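PDB 6HXI: citrate lyase, subunit 1 from Methanosaeta concilii, which probably takes part in the ATP-dependent conversion of citrate and coenzyme A to acetyl-CoA and oxaloacetate. Local coordinates for residues R7-A16 with S27-V35; E84-L92 with R102-P110. All coordinates share one frame; numbering follows the deposited sequence.

Contact 1 (R7-A16 with S27-V35); sequences REYDAKNLLA and SYKGNLALV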
loop_
_atom_site.group_PDB
_atom_site.type_symbol
_atom_site.label_atom_id
_atom_site.label_comp_id
_atom_site.label_asym_id
_atom_site.label_seq_id
_atom_site.Cartn_x
_atom_site.Cartn_y
_atom_site.Cartn_z
ATOM N N ARG C 7 -0.320 55.394 38.190
ATOM C CA ARG C 7 -1.106 56.555 38.584
ATOM C C ARG C 7 -1.892 56.238 39.834
ATOM O O ARG C 7 -2.334 55.097 40.029
ATOM C CB ARG C 7 -2.075 57.004 37.476
ATOM C CG ARG C 7 -1.371 57.497 36.235
ATOM C CD ARG C 7 -2.243 58.373 35.363
ATOM N NE ARG C 7 -1.785 58.327 33.972
ATOM C CZ ARG C 7 -0.740 59.004 33.497
ATOM N NH1 ARG C 7 -0.377 58.870 32.228
ATOM N NH2 ARG C 7 -0.032 59.795 34.296
ATOM N N GLU C 8 -2.045 57.263 40.686
ATOM C CA GLU C 8 -2.833 57.244 41.921
ATOM C C GLU C 8 -4.245 56.739 41.563
ATOM O O GLU C 8 -4.803 55.934 42.300
ATOM C CB GLU C 8 -2.895 58.666 42.501
ATOM C CG GLU C 8 -3.330 58.753 43.953
ATOM C CD GLU C 8 -3.331 60.160 44.533
ATOM O OE1 GLU C 8 -2.449 60.972 44.164
ATOM O OE2 GLU C 8 -4.207 60.441 45.380
ATOM N N TYR C 9 -4.779 57.175 40.393
ATOM C CA TYR C 9 -6.071 56.776 39.830
ATOM C C TYR C 9 -6.167 55.248 39.733
ATOM O O TYR C 9 -7.126 54.664 40.244
ATOM C CB TYR C 9 -6.281 57.441 38.449
ATOM C CG TYR C 9 -7.489 56.935 37.691
ATOM C CD1 TYR C 9 -8.780 57.250 38.107
ATOM C CD2 TYR C 9 -7.344 56.139 36.559
ATOM C CE1 TYR C 9 -9.899 56.788 37.413
ATOM C CE2 TYR C 9 -8.455 55.640 35.879
ATOM C CZ TYR C 9 -9.733 55.980 36.303
ATOM O OH TYR C 9 -10.849 55.523 35.638
ATOM N N ASP C 10 -5.136 54.614 39.148
ATOM C CA ASP C 10 -5.021 53.177 38.944
ATOM C C ASP C 10 -4.846 52.398 40.257
ATOM O O ASP C 10 -5.505 51.368 40.450
ATOM C CB ASP C 10 -3.879 52.887 37.959
ATOM C CG ASP C 10 -4.073 53.481 36.567
ATOM O OD1 ASP C 10 -5.219 53.450 36.054
ATOM O OD2 ASP C 10 -3.062 53.916 35.959
ATOM N N ALA C 11 -3.986 52.907 41.172
ATOM C CA ALA C 11 -3.706 52.290 42.474
ATOM C C ALA C 11 -4.963 52.274 43.381
ATOM O O ALA C 11 -5.290 51.241 43.973
ATOM C CB ALA C 11 -2.555 53.019 43.151
ATOM N N LYS C 12 -5.682 53.413 43.438
ATOM C CA LYS C 12 -6.916 53.588 44.207
ATOM C C LYS C 12 -8.050 52.753 43.616
ATOM O O LYS C 12 -8.857 52.219 44.375
ATOM C CB LYS C 12 -7.314 55.068 44.286
ATOM C CG LYS C 12 -6.478 55.849 45.284
ATOM C CD LYS C 12 -6.803 57.316 45.278
ATOM C CE LYS C 12 -6.248 57.951 46.524
ATOM N NZ LYS C 12 -6.508 59.406 46.565
ATOM N N ASN C 13 -8.101 52.630 42.272
ATOM C CA ASN C 13 -9.096 51.822 41.563
ATOM C C ASN C 13 -8.886 50.352 41.888
ATOM O O ASN C 13 -9.875 49.654 42.144
ATOM C CB ASN C 13 -9.050 52.055 40.058
ATOM C CG ASN C 13 -10.405 52.299 39.445
ATOM O OD1 ASN C 13 -11.365 51.537 39.641
ATOM N ND2 ASN C 13 -10.519 53.382 38.694
ATOM N N LEU C 14 -7.593 49.899 41.927
ATOM C CA LEU C 14 -7.204 48.531 42.308
ATOM C C LEU C 14 -7.639 48.289 43.762
ATOM O O LEU C 14 -8.274 47.276 44.055
ATOM C CB LEU C 14 -5.680 48.281 42.151
ATOM C CG LEU C 14 -5.138 48.044 40.728
ATOM C CD1 LEU C 14 -3.608 48.083 40.688
ATOM C CD2 LEU C 14 -5.627 46.736 40.170
ATOM N N LEU C 15 -7.334 49.246 44.655
ATOM C CA LEU C 15 -7.706 49.170 46.065
ATOM C C LEU C 15 -9.229 49.111 46.234
ATOM O O LEU C 15 -9.715 48.303 47.025
ATOM C CB LEU C 15 -7.118 50.335 46.880
ATOM C CG LEU C 15 -7.135 50.082 48.380
ATOM C CD1 LEU C 15 -5.998 49.204 48.780
ATOM C CD2 LEU C 15 -7.090 51.372 49.160
ATOM N N ALA C 16 -9.967 49.939 45.483
ATOM C CA ALA C 16 -11.427 49.987 45.518
ATOM C C ALA C 16 -12.033 48.671 45.038
ATOM O O ALA C 16 -12.955 48.169 45.667
ATOM C CB ALA C 16 -11.934 51.135 44.675
ATOM N N SER C 27 -16.786 50.226 52.228
ATOM C CA SER C 27 -16.852 51.596 52.726
ATOM C C SER C 27 -16.214 52.547 51.716
ATOM O O SER C 27 -16.799 53.580 51.409
ATOM C CB SER C 27 -16.180 51.708 54.090
ATOM O OG SER C 27 -17.000 51.168 55.114
ATOM N N TYR C 28 -15.046 52.178 51.163
ATOM C CA TYR C 28 -14.411 53.008 50.152
ATOM C C TYR C 28 -14.945 52.672 48.758
ATOM O O TYR C 28 -14.686 51.589 48.219
ATOM C CB TYR C 28 -12.873 52.959 50.235
ATOM C CG TYR C 28 -12.181 53.795 49.174
ATOM C CD1 TYR C 28 -12.294 55.182 49.166
ATOM C CD2 TYR C 28 -11.402 53.198 48.186
ATOM C CE1 TYR C 28 -11.659 55.953 48.194
ATOM C CE2 TYR C 28 -10.770 53.959 47.206
ATOM C CZ TYR C 28 -10.898 55.339 47.215
ATOM O OH TYR C 28 -10.282 56.107 46.255
ATOM N N LYS C 29 -15.736 53.601 48.203
ATOM C CA LYS C 29 -16.312 53.499 46.862
ATOM C C LYS C 29 -15.200 53.804 45.861
ATOM O O LYS C 29 -14.195 54.410 46.226
ATOM C CB LYS C 29 -17.451 54.512 46.687
ATOM C CG LYS C 29 -18.673 54.281 47.554
ATOM C CD LYS C 29 -19.722 55.345 47.265
ATOM C CE LYS C 29 -20.702 55.525 48.398
ATOM N NZ LYS C 29 -21.637 56.650 48.136
ATOM N N GLY C 30 -15.380 53.396 44.617
ATOM C CA GLY C 30 -14.376 53.652 43.591
ATOM C C GLY C 30 -14.537 54.955 42.838
ATOM O O GLY C 30 -14.154 55.017 41.666
ATOM N N ASN C 31 -15.102 56.004 43.499
ATOM C CA ASN C 31 -15.367 57.326 42.896
ATOM C C ASN C 31 -14.076 58.018 42.475
ATOM O O ASN C 31 -13.466 58.758 43.252
ATOM C CB ASN C 31 -16.223 58.242 43.792
ATOM C CG ASN C 31 -17.546 57.672 44.235
ATOM O OD1 ASN C 31 -17.791 57.519 45.425
ATOM N ND2 ASN C 31 -18.422 57.320 43.304
ATOM N N LEU C 32 -13.651 57.741 41.232
ATOM C CA LEU C 32 -12.419 58.265 40.647
ATOM C C LEU C 32 -12.625 58.662 39.181
ATOM O O LEU C 32 -13.336 57.981 38.430
ATOM C CB LEU C 32 -11.299 57.216 40.746
ATOM C CG LEU C 32 -10.924 56.700 42.136
ATOM C CD1 LEU C 32 -10.602 55.238 42.091
ATOM C CD2 LEU C 32 -9.765 57.478 42.718
ATOM N N ALA C 33 -11.980 59.766 38.782
ATOM C CA ALA C 33 -12.024 60.291 37.425
ATOM C C ALA C 33 -10.626 60.770 37.024
ATOM O O ALA C 33 -10.006 61.535 37.771
ATOM C CB ALA C 33 -13.026 61.442 37.343
ATOM N N LEU C 34 -10.124 60.301 35.865
ATOM C CA LEU C 34 -8.820 60.721 35.355
ATOM C C LEU C 34 -9.004 61.639 34.157
ATOM O O LEU C 34 -9.749 61.300 33.237
ATOM C CB LEU C 34 -7.913 59.518 34.998
ATOM C CG LEU C 34 -6.438 59.843 34.644
ATOM C CD1 LEU C 34 -5.625 60.229 35.890
ATOM C CD2 LEU C 34 -5.788 58.700 33.919
ATOM N N VAL C 35 -8.303 62.786 34.159
ATOM C CA VAL C 35 -8.367 63.785 33.092
ATOM C C VAL C 35 -7.028 63.895 32.348
ATOM O O VAL C 35 -6.066 64.466 32.875
ATOM C CB VAL C 35 -8.899 65.154 33.609
ATOM C CG1 VAL C 35 -8.902 66.214 32.511
ATOM C CG2 VAL C 35 -10.296 65.003 34.195
#

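Contact 2 (E84-L92 with R102-P110); sequences EYLNEKMGL and RLSYFLIEP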
loop_
_atom_site.group_PDB
_atom_site.type_symbol
_atom_site.label_atom_id
_atom_site.label_comp_id
_atom_site.label_asym_id
_atom_site.label_seq_id
_atom_site.Cartn_x
_atom_site.Cartn_y
_atom_site.Cartn_z
ATOM N N GLU C 84 -12.508 74.680 36.189
ATOM C CA GLU C 84 -11.705 75.907 36.154
ATOM C C GLU C 84 -10.230 75.561 36.388
ATOM O O GLU C 84 -9.378 76.027 35.636
ATOM C CB GLU C 84 -12.196 76.925 37.201
ATOM C CG GLU C 84 -13.439 77.695 36.776
ATOM C CD GLU C 84 -14.062 78.609 37.817
ATOM O OE1 GLU C 84 -13.551 78.669 38.960
ATOM O OE2 GLU C 84 -15.079 79.261 37.485
ATOM N N TYR C 85 -9.940 74.710 37.400
ATOM C CA TYR C 85 -8.583 74.245 37.721
ATOM C C TYR C 85 -8.007 73.431 36.550
ATOM O O TYR C 85 -6.830 73.583 36.233
ATOM C CB TYR C 85 -8.577 73.431 39.033
ATOM C CG TYR C 85 -7.284 72.695 39.315
ATOM C CD1 TYR C 85 -7.064 71.412 38.816
ATOM C CD2 TYR C 85 -6.284 73.274 40.090
ATOM C CE1 TYR C 85 -5.877 70.725 39.072
ATOM C CE2 TYR C 85 -5.087 72.595 40.352
ATOM C CZ TYR C 85 -4.890 71.319 39.839
ATOM O OH TYR C 85 -3.722 70.628 40.064
ATOM N N LEU C 86 -8.840 72.580 35.919
ATOM C CA LEU C 86 -8.441 71.744 34.786
ATOM C C LEU C 86 -8.203 72.582 33.515
ATOM O O LEU C 86 -7.226 72.324 32.812
ATOM C CB LEU C 86 -9.482 70.644 34.498
ATOM C CG LEU C 86 -9.834 69.652 35.613
ATOM C CD1 LEU C 86 -11.248 69.151 35.438
ATOM C CD2 LEU C 86 -8.866 68.475 35.660
ATOM N N ASN C 87 -9.088 73.574 33.223
ATOM C CA ASN C 87 -8.972 74.449 32.043
ATOM C C ASN C 87 -7.778 75.413 32.125
ATOM O O ASN C 87 -7.305 75.884 31.089
ATOM C CB ASN C 87 -10.276 75.217 31.768
ATOM C CG ASN C 87 -11.237 74.510 30.834
ATOM O OD1 ASN C 87 -11.977 73.599 31.226
ATOM N ND2 ASN C 87 -11.281 74.949 29.581
ATOM N N GLU C 88 -7.286 75.685 33.347
ATOM C CA GLU C 88 -6.151 76.572 33.588
ATOM C C GLU C 88 -4.815 75.824 33.585
ATOM O O GLU C 88 -3.921 76.196 32.823
ATOM C CB GLU C 88 -6.320 77.321 34.926
ATOM C CG GLU C 88 -7.330 78.458 34.912
ATOM C CD GLU C 88 -7.762 78.981 36.272
ATOM O OE1 GLU C 88 -7.675 78.224 37.269
ATOM O OE2 GLU C 88 -8.226 80.144 36.333
ATOM N N LYS C 89 -4.687 74.775 34.444
ATOM C CA LYS C 89 -3.462 73.991 34.682
ATOM C C LYS C 89 -3.043 73.019 33.555
ATOM O O LYS C 89 -1.865 72.657 33.509
ATOM C CB LYS C 89 -3.540 73.224 36.023
ATOM C CG LYS C 89 -3.714 74.098 37.263
ATOM C CD LYS C 89 -2.394 74.551 37.864
ATOM C CE LYS C 89 -2.614 75.480 39.033
ATOM N NZ LYS C 89 -1.331 75.864 39.681
ATOM N N MET C 90 -3.974 72.570 32.681
ATOM C CA MET C 90 -3.649 71.644 31.581
ATOM C C MET C 90 -2.598 72.261 30.640
ATOM O O MET C 90 -2.700 73.437 30.295
ATOM C CB MET C 90 -4.926 71.243 30.814
ATOM C CG MET C 90 -4.722 70.193 29.709
ATOM S SD MET C 90 -4.331 68.501 30.250
ATOM C CE MET C 90 -5.853 68.050 31.094
ATOM N N GLY C 91 -1.582 71.474 30.292
ATOM C CA GLY C 91 -0.479 71.884 29.427
ATOM C C GLY C 91 0.480 72.882 30.050
ATOM O O GLY C 91 1.355 73.403 29.352
ATOM N N LEU C 92 0.330 73.152 31.371
ATOM C CA LEU C 92 1.155 74.109 32.116
ATOM C C LEU C 92 2.589 73.631 32.261
ATOM O O LEU C 92 2.822 72.522 32.746
ATOM C CB LEU C 92 0.538 74.438 33.497
ATOM C CG LEU C 92 1.174 75.576 34.310
ATOM C CD1 LEU C 92 0.698 76.932 33.829
ATOM C CD2 LEU C 92 0.857 75.430 35.778
ATOM N N ARG C 102 5.253 69.476 30.850
ATOM C CA ARG C 102 3.887 70.008 30.876
ATOM C C ARG C 102 2.975 69.130 31.725
ATOM O O ARG C 102 3.171 67.914 31.774
ATOM C CB ARG C 102 3.303 70.161 29.456
ATOM C CG ARG C 102 3.948 71.259 28.600
ATOM C CD ARG C 102 3.228 71.429 27.272
ATOM N NE ARG C 102 4.090 72.036 26.256
ATOM C CZ ARG C 102 4.728 71.356 25.304
ATOM N NH1 ARG C 102 4.591 70.038 25.214
ATOM N NH2 ARG C 102 5.496 71.989 24.429
ATOM N N LEU C 103 1.980 69.742 32.398
ATOM C CA LEU C 103 1.000 68.997 33.197
ATOM C C LEU C 103 -0.054 68.423 32.233
ATOM O O LEU C 103 -0.587 69.173 31.422
ATOM C CB LEU C 103 0.340 69.899 34.257
ATOM C CG LEU C 103 1.203 70.347 35.440
ATOM C CD1 LEU C 103 0.495 71.421 36.248
ATOM C CD2 LEU C 103 1.578 69.175 36.352
ATOM N N SER C 104 -0.317 67.098 32.263
ATOM C CA SER C 104 -1.270 66.494 31.317
ATOM C C SER C 104 -2.310 65.549 31.936
ATOM O O SER C 104 -3.357 65.330 31.322
ATOM C CB SER C 104 -0.528 65.782 30.188
ATOM O OG SER C 104 0.239 66.693 29.419
ATOM N N TYR C 105 -2.020 64.972 33.121
ATOM C CA TYR C 105 -2.934 64.038 33.788
ATOM C C TYR C 105 -3.315 64.501 35.181
ATOM O O TYR C 105 -2.442 64.862 35.970
ATOM C CB TYR C 105 -2.385 62.604 33.776
ATOM C CG TYR C 105 -2.270 62.040 32.373
ATOM C CD1 TYR C 105 -3.345 61.394 31.771
ATOM C CD2 TYR C 105 -1.088 62.161 31.643
ATOM C CE1 TYR C 105 -3.255 60.898 30.469
ATOM C CE2 TYR C 105 -0.988 61.676 30.340
ATOM C CZ TYR C 105 -2.071 61.038 29.759
ATOM O OH TYR C 105 -1.964 60.531 28.483
ATOM N N PHE C 106 -4.631 64.523 35.460
ATOM C CA PHE C 106 -5.198 64.994 36.731
ATOM C C PHE C 106 -6.237 64.041 37.293
ATOM O O PHE C 106 -7.107 63.557 36.559
ATOM C CB PHE C 106 -5.836 66.395 36.568
ATOM C CG PHE C 106 -4.889 67.472 36.095
ATOM C CD1 PHE C 106 -4.683 67.693 34.737
ATOM C CD2 PHE C 106 -4.203 68.265 37.005
ATOM C CE1 PHE C 106 -3.781 68.666 34.299
ATOM C CE2 PHE C 106 -3.305 69.240 36.570
ATOM C CZ PHE C 106 -3.105 69.438 35.219
ATOM N N LEU C 107 -6.171 63.801 38.604
ATOM C CA LEU C 107 -7.131 62.929 39.264
ATOM C C LEU C 107 -8.221 63.749 39.967
ATOM O O LEU C 107 -7.913 64.710 40.680
ATOM C CB LEU C 107 -6.417 61.977 40.252
ATOM C CG LEU C 107 -7.295 61.146 41.216
ATOM C CD1 LEU C 107 -8.045 60.015 40.494
ATOM C CD2 LEU C 107 -6.481 60.607 42.363
ATOM N N ILE C 108 -9.491 63.360 39.750
ATOM C CA ILE C 108 -10.651 63.959 40.422
ATOM C C ILE C 108 -11.287 62.907 41.334
ATOM O O ILE C 108 -11.573 61.781 40.913
ATOM C CB ILE C 108 -11.687 64.701 39.520
ATOM C CG1 ILE C 108 -10.992 65.522 38.411
ATOM C CG2 ILE C 108 -12.601 65.609 40.386
ATOM C CD1 ILE C 108 -11.888 65.912 37.268
ATOM N N GLU C 109 -11.458 63.276 42.598
ATOM C CA GLU C 109 -12.050 62.401 43.601
ATOM C C GLU C 109 -12.849 63.186 44.672
ATOM O O GLU C 109 -12.606 64.386 44.833
ATOM C CB GLU C 109 -10.963 61.520 44.241
ATOM C CG GLU C 109 -9.954 62.261 45.103
ATOM C CD GLU C 109 -8.943 61.378 45.808
ATOM O OE1 GLU C 109 -9.118 60.138 45.802
ATOM O OE2 GLU C 109 -7.980 61.932 46.385
ATOM N N PRO C 110 -13.767 62.533 45.433
ATOM C CA PRO C 110 -14.496 63.268 46.484
ATOM C C PRO C 110 -13.604 63.739 47.636
ATOM O O PRO C 110 -12.635 63.063 47.987
ATOM C CB PRO C 110 -15.538 62.255 46.973
ATOM C CG PRO C 110 -14.985 60.928 46.631
ATOM C CD PRO C 110 -14.188 61.114 45.377
#

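Contact 1 (R7-A16 with S27-V35)
Leu34 presses its CB onto one face of the Tyr9 ring. Leu34 CB sits 3.7 Å from the centroid of the Tyr9 ring and 10° off the normal, a CH-pi contact almost over the middle of the ring. Tyr9 CG lies anti to the backbone N (chi1 171°), which carries the ring from the helix onto 27-35. Leu32 meets the same ring further out, its CB 3.6 Å from Tyr9 CE1. The ring therefore rests against two leucines, with the backbone of Ala33 passing between them.

At the start of the helix the two branches of Leu34 close the contact. CD1 touches Tyr9 CB, and CD2 lies 3.8 Å from Arg7 CD, where the arginine chain crosses at about a right angle. The guanidinium is held elsewhere: NH2 bonds to Asp61 O, and the group makes a cation-pi contact with Tyr105.

Here the helix 8-18 packs on strand 33-35 and the loop leading into it, within the ATP-grasp part of the subunit. Leu32 is the middle bump. It fits the hollow lined by Tyr9, Lys12 and Asn13. Its CD1 reaches the helix backbone, 3.6 Å from Asn13 N, while CD2 lies against Lys12 CB. The Lys12 chain runs on, extended, to a salt bridge of 2.8 Å between Lys12 NZ and Glu8 OE2; Glu109 is a second carboxylate partner of this amine.

Toward Ala16, Tyr28 crosses the root of Lys12 at about a right angle, its OH 3.7 Å from Lys12 CB. The ring meets Lys12 O at its edge. Ala16 is small, and the loop comes close there: Gly30 CA is 3.7 Å from Ala16 CB, which also touches Tyr28 CE2.

Contact 2 (E84-L92 with R102-P110)
The Phe106 ring projects from the strand against Tyr85, Leu86, Lys89 and Met90, and the apolar contacts gather round it. Tyr85 CE1 comes to 3.6 Å from Phe106 CD2, with the two ring planes nearly perpendicular at 89°. Leu86 slides past in the opposite direction, its CD2 against Phe106 CB. The other branch, Leu86 CD1, meets Ile108 CD1 tip to tip at 3.8 Å. Lys89 lends its CB to Phe106 CZ.

Sulfur adds a Met-aromatic contact. Met90 SD lies at the edge of the Phe106 ring, 5.4 Å from its centroid. The Met90 chain starts away from the strand and bends at chi2 and chi3 (70° and 65°), which brings CE to 3.8 Å from Phe106 CD1. An alanine in place of Phe106 would probably open a gap between Tyr85, Leu86 and Met90 and leave the methionine methyl without its ring.

Two backbone hydrogen bonds tie the turn after the helix to the chain just before strand 106-110. Gly91 N donates to Leu103 O at 2.7 Å, and Leu103 N to Leu92 O at 2.9 Å. The type II turn from Lys89 to Leu92 presents these groups. Beside them Arg102 CD rests 3.4 Å from Gly91 O.

This is a helix packed on an antiparallel sheet within the ATP-grasp part. The axis of 84-89 runs antiparallel to that of 106-110, with a closest approach of 10.8 Å. Val58 of strand 56-60 and Val35 of strand 33-35, the strands flanking 106-110 in the antiparallel sheet, also touch Leu86, so the helix 79-89 covers three strands.

From the N terminus, the chain runs through helix 8-18 and turns back, and contact 1 closes this first loop when strand 33-35 is reached. Strand 56-60 and helix 79-89 follow. Contact 2 then closes a second loop, made mostly of strands 93-96 and 99-102, as the chain enters 106-110. The two loops stand in series, neither nested nor crossed, and the centres of the two contacts are about 17 Å apart. They meet in one antiparallel sheet, where 33-35 and 106-110 are neighbours and Ala33 O lies 2.7 Å from Ile108 N, a probable hydrogen bond. Leu107 faces helix 8-18, and Phe106 and Ile108 face helix 79-89, so the helices cover opposite faces of this sheet.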